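Local coordinates for protein nitrate reductase (Ulva prolifera, PDB 5YLY) that probably passes electrons from NADH through its FAD toward nitrate reduction, as the cytochrome b5 reductase domain of nitrate reductase, at residues F145-P150 and D190-R195; G151-K154 and E159-V162. One frame throughout, in Å; residues are numbered along the deposited sequence.

Contact 1. Residues F145-P150 and D190-R195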
ATOM      1  N   PHE A 145      -6.796  -4.030 -10.820  1.00 37.16           N
ATOM      2  CA  PHE A 145      -6.519  -2.638 -11.153  1.00 35.28           C
ATOM      3  C   PHE A 145      -5.069  -2.497 -11.666  1.00 38.01           C
ATOM      4  O   PHE A 145      -4.114  -2.956 -11.020  1.00 36.33           O
ATOM      5  CB  PHE A 145      -6.762  -1.724  -9.936  1.00 35.69           C
ATOM      6  CG  PHE A 145      -6.419  -0.270 -10.165  1.00 36.09           C
ATOM      7  CD1 PHE A 145      -7.334   0.594 -10.752  1.00 38.80           C
ATOM      8  CD2 PHE A 145      -5.193   0.246  -9.752  1.00 36.30           C
ATOM      9  CE1 PHE A 145      -7.017   1.945 -10.943  1.00 38.41           C
ATOM     10  CE2 PHE A 145      -4.884   1.597  -9.931  1.00 37.77           C
ATOM     11  CZ  PHE A 145      -5.789   2.428 -10.554  1.00 36.09           C
ATOM     12  N   HIS A 146      -4.921  -1.819 -12.803  1.00 34.02           N
ATOM     13  CA  HIS A 146      -3.618  -1.621 -13.422  1.00 34.06           C
ATOM     14  C   HIS A 146      -3.496  -0.179 -13.911  1.00 33.92           C
ATOM     15  O   HIS A 146      -4.199   0.215 -14.829  1.00 33.83           O
ATOM     16  CB  HIS A 146      -3.464  -2.613 -14.599  1.00 36.29           C
ATOM     17  CG  HIS A 146      -2.160  -2.572 -15.346  1.00 39.79           C
ATOM     18  ND1 HIS A 146      -1.044  -1.909 -14.855  1.00 40.78           N
ATOM     19  CD2 HIS A 146      -1.815  -3.213 -16.485  1.00 42.81           C
ATOM     20  CE1 HIS A 146      -0.083  -2.124 -15.736  1.00 40.06           C
ATOM     21  NE2 HIS A 146      -0.497  -2.907 -16.727  1.00 42.02           N
ATOM     22  N   TYR A 147      -2.597   0.589 -13.315  1.00 28.65           N
ATOM     23  CA  TYR A 147      -2.331   1.958 -13.774  1.00 27.91           C
ATOM     24  C   TYR A 147      -1.203   1.706 -14.780  1.00 33.79           C
ATOM     25  O   TYR A 147      -0.038   1.563 -14.386  1.00 31.99           O
ATOM     26  CB  TYR A 147      -1.869   2.830 -12.586  1.00 27.14           C
ATOM     27  CG  TYR A 147      -1.623   4.274 -12.976  1.00 26.95           C
ATOM     28  CD1 TYR A 147      -2.684   5.166 -13.132  1.00 28.56           C
ATOM     29  CD2 TYR A 147      -0.333   4.744 -13.212  1.00 26.93           C
ATOM     30  CE1 TYR A 147      -2.463   6.495 -13.503  1.00 28.68           C
ATOM     31  CE2 TYR A 147      -0.101   6.070 -13.583  1.00 27.18           C
ATOM     32  CZ  TYR A 147      -1.170   6.934 -13.740  1.00 30.15           C
ATOM     33  OH  TYR A 147      -0.946   8.248 -14.041  1.00 28.34           O
ATOM     34  N   ASP A 148      -1.573   1.549 -16.055  1.00 33.29           N
ATOM     35  CA  ASP A 148      -0.697   1.047 -17.116  1.00 35.64           C
ATOM     36  C   ASP A 148       0.139   2.056 -17.895  1.00 41.34           C
ATOM     37  O   ASP A 148       1.076   1.648 -18.605  1.00 41.79           O
ATOM     38  CB  ASP A 148      -1.505   0.208 -18.114  1.00 38.52           C
ATOM     39  CG  ASP A 148      -2.602   0.949 -18.866  1.00 44.09           C
ATOM     40  OD1 ASP A 148      -3.239   1.842 -18.266  1.00 42.14           O
ATOM     41  OD2 ASP A 148      -2.843   0.612 -20.048  1.00 45.83           O
ATOM     42  N   ARG A 149      -0.218   3.338 -17.828  1.00 35.91           N
ATOM     43  CA  ARG A 149       0.531   4.395 -18.500  1.00 34.59           C
ATOM     44  C   ARG A 149       0.095   5.719 -17.908  1.00 36.65           C
ATOM     45  O   ARG A 149      -1.000   5.769 -17.326  1.00 32.32           O
ATOM     46  CB  ARG A 149       0.359   4.363 -20.044  1.00 34.73           C
ATOM     47  CG  ARG A 149      -1.072   4.412 -20.539  1.00 38.58           C
ATOM     48  CD  ARG A 149      -1.113   4.367 -22.065  1.00 49.37           C
ATOM     49  NE  ARG A 149      -2.485   4.228 -22.561  1.00 53.31           N
ATOM     50  CZ  ARG A 149      -3.301   5.248 -22.798  1.00 69.02           C
ATOM     51  NH1 ARG A 149      -2.892   6.496 -22.601  1.00 53.35           N
ATOM     52  NH2 ARG A 149      -4.530   5.030 -23.244  1.00 66.58           N
ATOM     53  N   PRO A 150       0.910   6.800 -18.060  1.00 34.37           N
ATOM     54  CA  PRO A 150       0.530   8.079 -17.455  1.00 32.97           C
ATOM     55  C   PRO A 150      -0.892   8.484 -17.777  1.00 36.48           C
ATOM     56  O   PRO A 150      -1.269   8.507 -18.938  1.00 38.27           O
ATOM     57  CB  PRO A 150       1.567   9.054 -18.019  1.00 34.81           C
ATOM     58  CG  PRO A 150       2.790   8.201 -18.219  1.00 39.76           C
ATOM     59  CD  PRO A 150       2.246   6.886 -18.696  1.00 36.53           C
ATOM     60  N   ASP A 190       4.072  12.284 -16.477  1.00 30.68           N
ATOM     61  CA  ASP A 190       2.742  12.085 -15.886  1.00 29.30           C
ATOM     62  C   ASP A 190       2.364  13.335 -15.051  1.00 29.70           C
ATOM     63  O   ASP A 190       3.117  13.726 -14.164  1.00 29.11           O
ATOM     64  CB  ASP A 190       2.815  10.839 -14.979  1.00 29.78           C
ATOM     65  CG  ASP A 190       1.493  10.212 -14.566  1.00 30.23           C
ATOM     66  OD1 ASP A 190       0.480  10.912 -14.566  1.00 30.28           O
ATOM     67  OD2 ASP A 190       1.497   9.032 -14.183  1.00 27.11           O
ATOM     68  N   LEU A 191       1.201  13.943 -15.335  1.00 25.12           N
ATOM     69  CA  LEU A 191       0.718  15.140 -14.605  1.00 24.19           C
ATOM     70  C   LEU A 191      -0.485  14.845 -13.706  1.00 28.77           C
ATOM     71  O   LEU A 191      -1.104  15.770 -13.190  1.00 26.81           O
ATOM     72  CB  LEU A 191       0.423  16.313 -15.563  1.00 24.94           C
ATOM     73  CG  LEU A 191       1.629  16.891 -16.347  1.00 30.37           C
ATOM     74  CD1 LEU A 191       1.163  17.924 -17.355  1.00 31.80           C
ATOM     75  CD2 LEU A 191       2.676  17.477 -15.398  1.00 29.15           C
ATOM     76  N   THR A 192      -0.786  13.556 -13.483  1.00 27.82           N
ATOM     77  CA  THR A 192      -1.891  13.142 -12.615  1.00 27.16           C
ATOM     78  C   THR A 192      -1.678  13.698 -11.199  1.00 27.78           C
ATOM     79  O   THR A 192      -0.543  13.717 -10.711  1.00 27.77           O
ATOM     80  CB  THR A 192      -2.005  11.593 -12.603  1.00 28.23           C
ATOM     81  OG1 THR A 192      -2.104  11.156 -13.955  1.00 28.30           O
ATOM     82  CG2 THR A 192      -3.233  11.096 -11.810  1.00 31.05           C
ATOM     83  N   GLU A 193      -2.740  14.233 -10.591  1.00 24.94           N
ATOM     84  CA  GLU A 193      -2.713  14.783  -9.235  1.00 24.99           C
ATOM     85  C   GLU A 193      -3.222  13.711  -8.258  1.00 27.54           C
ATOM     86  O   GLU A 193      -4.041  12.850  -8.622  1.00 27.82           O
ATOM     87  CB  GLU A 193      -3.606  16.025  -9.095  1.00 28.26           C
ATOM     88  CG  GLU A 193      -3.279  17.191  -9.997  1.00 36.90           C
ATOM     89  CD  GLU A 193      -4.299  18.300  -9.837  1.00 53.15           C
ATOM     90  OE1 GLU A 193      -5.333  18.281 -10.543  1.00 51.06           O
ATOM     91  OE2 GLU A 193      -4.086  19.168  -8.965  1.00 48.02           O
ATOM     92  N   ILE A 194      -2.767  13.799  -7.016  1.00 24.04           N
ATOM     93  CA  ILE A 194      -3.110  12.803  -5.996  1.00 24.32           C
ATOM     94  C   ILE A 194      -3.506  13.470  -4.696  1.00 28.05           C
ATOM     95  O   ILE A 194      -2.893  14.454  -4.298  1.00 26.53           O
ATOM     96  CB  ILE A 194      -1.867  11.872  -5.732  1.00 26.90           C
ATOM     97  CG1 ILE A 194      -1.448  11.056  -6.987  1.00 27.01           C
ATOM     98  CG2 ILE A 194      -2.071  10.942  -4.516  1.00 26.30           C
ATOM     99  CD1 ILE A 194       0.049  10.544  -6.854  1.00 32.00           C
ATOM    100  N   ARG A 195      -4.481  12.877  -3.996  1.00 22.61           N
ATOM    101  CA  ARG A 195      -4.811  13.273  -2.633  1.00 22.28           C
ATOM    102  C   ARG A 195      -4.813  12.016  -1.798  1.00 25.71           C
ATOM    103  O   ARG A 195      -5.524  11.072  -2.135  1.00 26.37           O
ATOM    104  CB  ARG A 195      -6.193  13.972  -2.532  1.00 23.25           C
ATOM    105  CG  ARG A 195      -6.214  15.358  -3.185  1.00 30.41           C
ATOM    106  CD  ARG A 195      -5.312  16.357  -2.479  1.00 33.94           C
ATOM    107  NE  ARG A 195      -5.362  17.677  -3.120  1.00 36.50           N
ATOM    108  CZ  ARG A 195      -4.589  18.066  -4.137  1.00 43.70           C
ATOM    109  NH1 ARG A 195      -3.698  17.227  -4.670  1.00 29.42           N
ATOM    110  NH2 ARG A 195      -4.730  19.282  -4.655  1.00 35.63           N
TER
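The hydroxyl of Y147 is gripped twice. It gives its proton to D190, with OH 2.6 Å from OD2, and it accepts the backbone N-H of G151. CG of Y147 stands anti to the backbone N (chi1 -178°), which sends the ring across to D190. Tyrosine and aspartate meet head-on. The tyrosine ring and the carboxylate are nearly coplanar, 6° apart, and OD2 sits in plane at the ring edge, 3.4 Å from CE2. The proton arrives on the syn lone pair of OD2, on the side of OD1.

OD1 of D190 is engaged by its own segment. OG1 of T192 donates to it at 2.7 Å, also on a syn lone pair. The backbone N of T192 reaches OD1 at 3.1 Å from the anti side, somewhat out of the carboxylate plane, and closes an Asx turn. This turn leads into strand 193-200 of the parallel sheet in the NAD-binding domain. Y147 belongs to strand 145-149, an outer strand of the small antiparallel sheet that links the FAD and NAD lobes in this reductase family. The contact therefore ties the linker to the NAD lobe.

Three donors satisfy the buried carboxylate of D190. They fix its rotation and would be expected to keep it ionised. P150 adds an apolar touch: its CB lies 3.6 Å from CG of D190, and the two side chains cross obliquely. R149 O lies 3.7 Å above one face of the Y147 ring, nearer the ring's edge than its centre. I184 of helix 174-185 touches the side chains of Y147, D190 and T192, and V162 packs on Y147.

Contact 2. Residues G151-K154 and E159-V162; sequences GHYK and ESEV
H152 lays its ring over the carbonyl of S160 and brings its outer edge to the E159 side chain. From CB, 4.0 Å from S160 O, the side chain runs on with CG anti to the backbone N (chi1 -171°). CG is 3.6 Å from S160 O. That oxygen lies over one ring face and comes closest to CD2, at 3.3 Å. Further out, CE1 meets OE2 of E159 at 3.3 Å. NE2 lies near the same OE2 and S160 N. The E159 carboxylate stands at the ring edge, its plane nearly perpendicular to the ring (89°). ND1 is hydrogen-bonded to D148 OD1.

The backbones form the antiparallel hairpin 152-155/158-161. Y153 and S160 form a hydrogen-bonded pair in it: Y153 N to S160 O and S160 N to Y153 O are both 3.0 Å. V162 N also donates to G151 O at 2.9 Å.

With an alanine in place of H152, D148 OD1 would probably be left without its imidazole mate, and a gap would open over S160 O. K154 and E159 share the face of H152. Their chains run side by side, CG to CG 3.5 Å, while their charged ends stay apart. On the other face, the Y153 ring takes S160 CB near CE1 and has V162 CB at its edge, 3.9 Å from CD1. I260 of strand 259-264 touches both Y153 and V162.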
ATOM      1  N   GLY A 151      -1.677   8.743 -16.733  1.00 33.70           N
ATOM      2  CA  GLY A 151      -3.060   9.197 -16.861  1.00 34.31           C
ATOM      3  C   GLY A 151      -4.035   8.181 -17.420  1.00 37.65           C
ATOM      4  O   GLY A 151      -5.018   8.570 -18.042  1.00 38.15           O
ATOM      5  N   HIS A 152      -3.797   6.881 -17.184  1.00 33.76           N
ATOM      6  CA  HIS A 152      -4.672   5.819 -17.686  1.00 34.52           C
ATOM      7  C   HIS A 152      -4.641   4.599 -16.800  1.00 35.14           C
ATOM      8  O   HIS A 152      -3.577   4.226 -16.280  1.00 31.73           O
ATOM      9  CB  HIS A 152      -4.291   5.420 -19.136  1.00 37.47           C
ATOM     10  CG  HIS A 152      -5.265   4.486 -19.811  1.00 42.43           C
ATOM     11  ND1 HIS A 152      -5.131   3.112 -19.710  1.00 44.21           N
ATOM     12  CD2 HIS A 152      -6.359   4.763 -20.561  1.00 45.64           C
ATOM     13  CE1 HIS A 152      -6.150   2.595 -20.387  1.00 45.56           C
ATOM     14  NE2 HIS A 152      -6.912   3.548 -20.923  1.00 46.64           N
ATOM     15  N   TYR A 153      -5.806   3.956 -16.661  1.00 32.20           N
ATOM     16  CA  TYR A 153      -5.904   2.726 -15.871  1.00 32.42           C
ATOM     17  C   TYR A 153      -6.846   1.709 -16.520  1.00 39.84           C
ATOM     18  O   TYR A 153      -7.678   2.040 -17.379  1.00 41.15           O
ATOM     19  CB  TYR A 153      -6.318   3.009 -14.398  1.00 31.64           C
ATOM     20  CG  TYR A 153      -7.782   3.383 -14.242  1.00 35.41           C
ATOM     21  CD1 TYR A 153      -8.205   4.700 -14.394  1.00 36.82           C
ATOM     22  CD2 TYR A 153      -8.747   2.410 -13.974  1.00 37.53           C
ATOM     23  CE1 TYR A 153      -9.555   5.039 -14.306  1.00 38.68           C
ATOM     24  CE2 TYR A 153     -10.098   2.739 -13.878  1.00 40.48           C
ATOM     25  CZ  TYR A 153     -10.498   4.056 -14.045  1.00 48.19           C
ATOM     26  OH  TYR A 153     -11.827   4.393 -13.921  1.00 50.25           O
ATOM     27  N   LYS A 154      -6.737   0.470 -16.052  1.00 38.53           N
ATOM     28  CA  LYS A 154      -7.616  -0.630 -16.431  1.00 40.80           C
ATOM     29  C   LYS A 154      -8.125  -1.168 -15.094  1.00 44.25           C
ATOM     30  O   LYS A 154      -7.348  -1.256 -14.139  1.00 41.46           O
ATOM     31  CB  LYS A 154      -6.845  -1.764 -17.138  1.00 44.49           C
ATOM     32  CG  LYS A 154      -6.176  -1.430 -18.462  1.00 59.67           C
ATOM     33  CD  LYS A 154      -5.212  -2.539 -18.832  1.00 67.36           C
ATOM     34  CE  LYS A 154      -4.684  -2.417 -20.228  1.00 79.77           C
ATOM     35  NZ  LYS A 154      -3.642  -3.449 -20.464  1.00 86.21           N
ATOM     36  N   GLU A 159     -11.530   0.267 -19.038  1.00 57.53           N
ATOM     37  CA  GLU A 159     -10.351   1.098 -19.288  1.00 55.18           C
ATOM     38  C   GLU A 159     -10.766   2.573 -19.247  1.00 55.84           C
ATOM     39  O   GLU A 159     -11.872   2.896 -19.682  1.00 57.27           O
ATOM     40  CB  GLU A 159      -9.781   0.763 -20.679  1.00 57.99           C
ATOM     41  CG  GLU A 159      -8.601  -0.181 -20.612  1.00 69.80           C
ATOM     42  CD  GLU A 159      -7.972  -0.581 -21.929  1.00 92.20           C
ATOM     43  OE1 GLU A 159      -8.218  -1.722 -22.381  1.00 89.00           O
ATOM     44  OE2 GLU A 159      -7.175   0.218 -22.475  1.00 82.12           O
ATOM     45  N   SER A 160      -9.891   3.479 -18.757  1.00 47.21           N
ATOM     46  CA  SER A 160     -10.222   4.911 -18.726  1.00 46.14           C
ATOM     47  C   SER A 160      -9.055   5.824 -18.499  1.00 49.10           C
ATOM     48  O   SER A 160      -8.075   5.432 -17.857  1.00 45.52           O
ATOM     49  CB  SER A 160     -11.287   5.212 -17.674  1.00 49.67           C
ATOM     50  OG  SER A 160     -11.567   6.603 -17.631  1.00 56.94           O
ATOM     51  N   GLU A 161      -9.189   7.075 -18.976  1.00 45.60           N
ATOM     52  CA  GLU A 161      -8.200   8.109 -18.704  1.00 43.80           C
ATOM     53  C   GLU A 161      -8.498   8.612 -17.300  1.00 44.75           C
ATOM     54  O   GLU A 161      -9.623   8.482 -16.800  1.00 43.62           O
ATOM     55  CB  GLU A 161      -8.289   9.272 -19.714  1.00 46.82           C
ATOM     56  CG  GLU A 161      -7.639   8.982 -21.057  1.00 58.03           C
ATOM     57  CD  GLU A 161      -7.852  10.077 -22.087  1.00 84.84           C
ATOM     58  OE1 GLU A 161      -9.028  10.410 -22.373  1.00 80.80           O
ATOM     59  OE2 GLU A 161      -6.843  10.606 -22.607  1.00 75.28           O
ATOM     60  N   VAL A 162      -7.480   9.151 -16.646  1.00 37.55           N
ATOM     61  CA  VAL A 162      -7.620   9.631 -15.280  1.00 36.48           C
ATOM     62  C   VAL A 162      -6.717  10.855 -15.139  1.00 37.20           C
ATOM     63  O   VAL A 162      -5.632  10.887 -15.724  1.00 36.77           O
ATOM     64  CB  VAL A 162      -7.360   8.496 -14.236  1.00 38.68           C
ATOM     65  CG1 VAL A 162      -5.934   7.925 -14.338  1.00 37.97           C
ATOM     66  CG2 VAL A 162      -7.677   8.946 -12.810  1.00 37.55           C
TER

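In the fold
The two contacts lie with their centres 8 Å apart, on the same side of the chain's centre. Contact 2 is nested along the chain inside the loop closed by contact 1. Strand 145-149 of contact 1 and strand 152-155 of contact 2 are neighbours in one three-stranded antiparallel sheet, with strand 158-161 at its other edge. They meet through H146 N and K154 O, 2.8 Å apart, and through the rings of F145 and Y153. After 158-161 the chain enters the parallel sheet of the NAD-binding domain at strand 164-170. Contact 2 pairs two of the small sheet's three strands, and contact 1 ties the third to the NAD-binding domain.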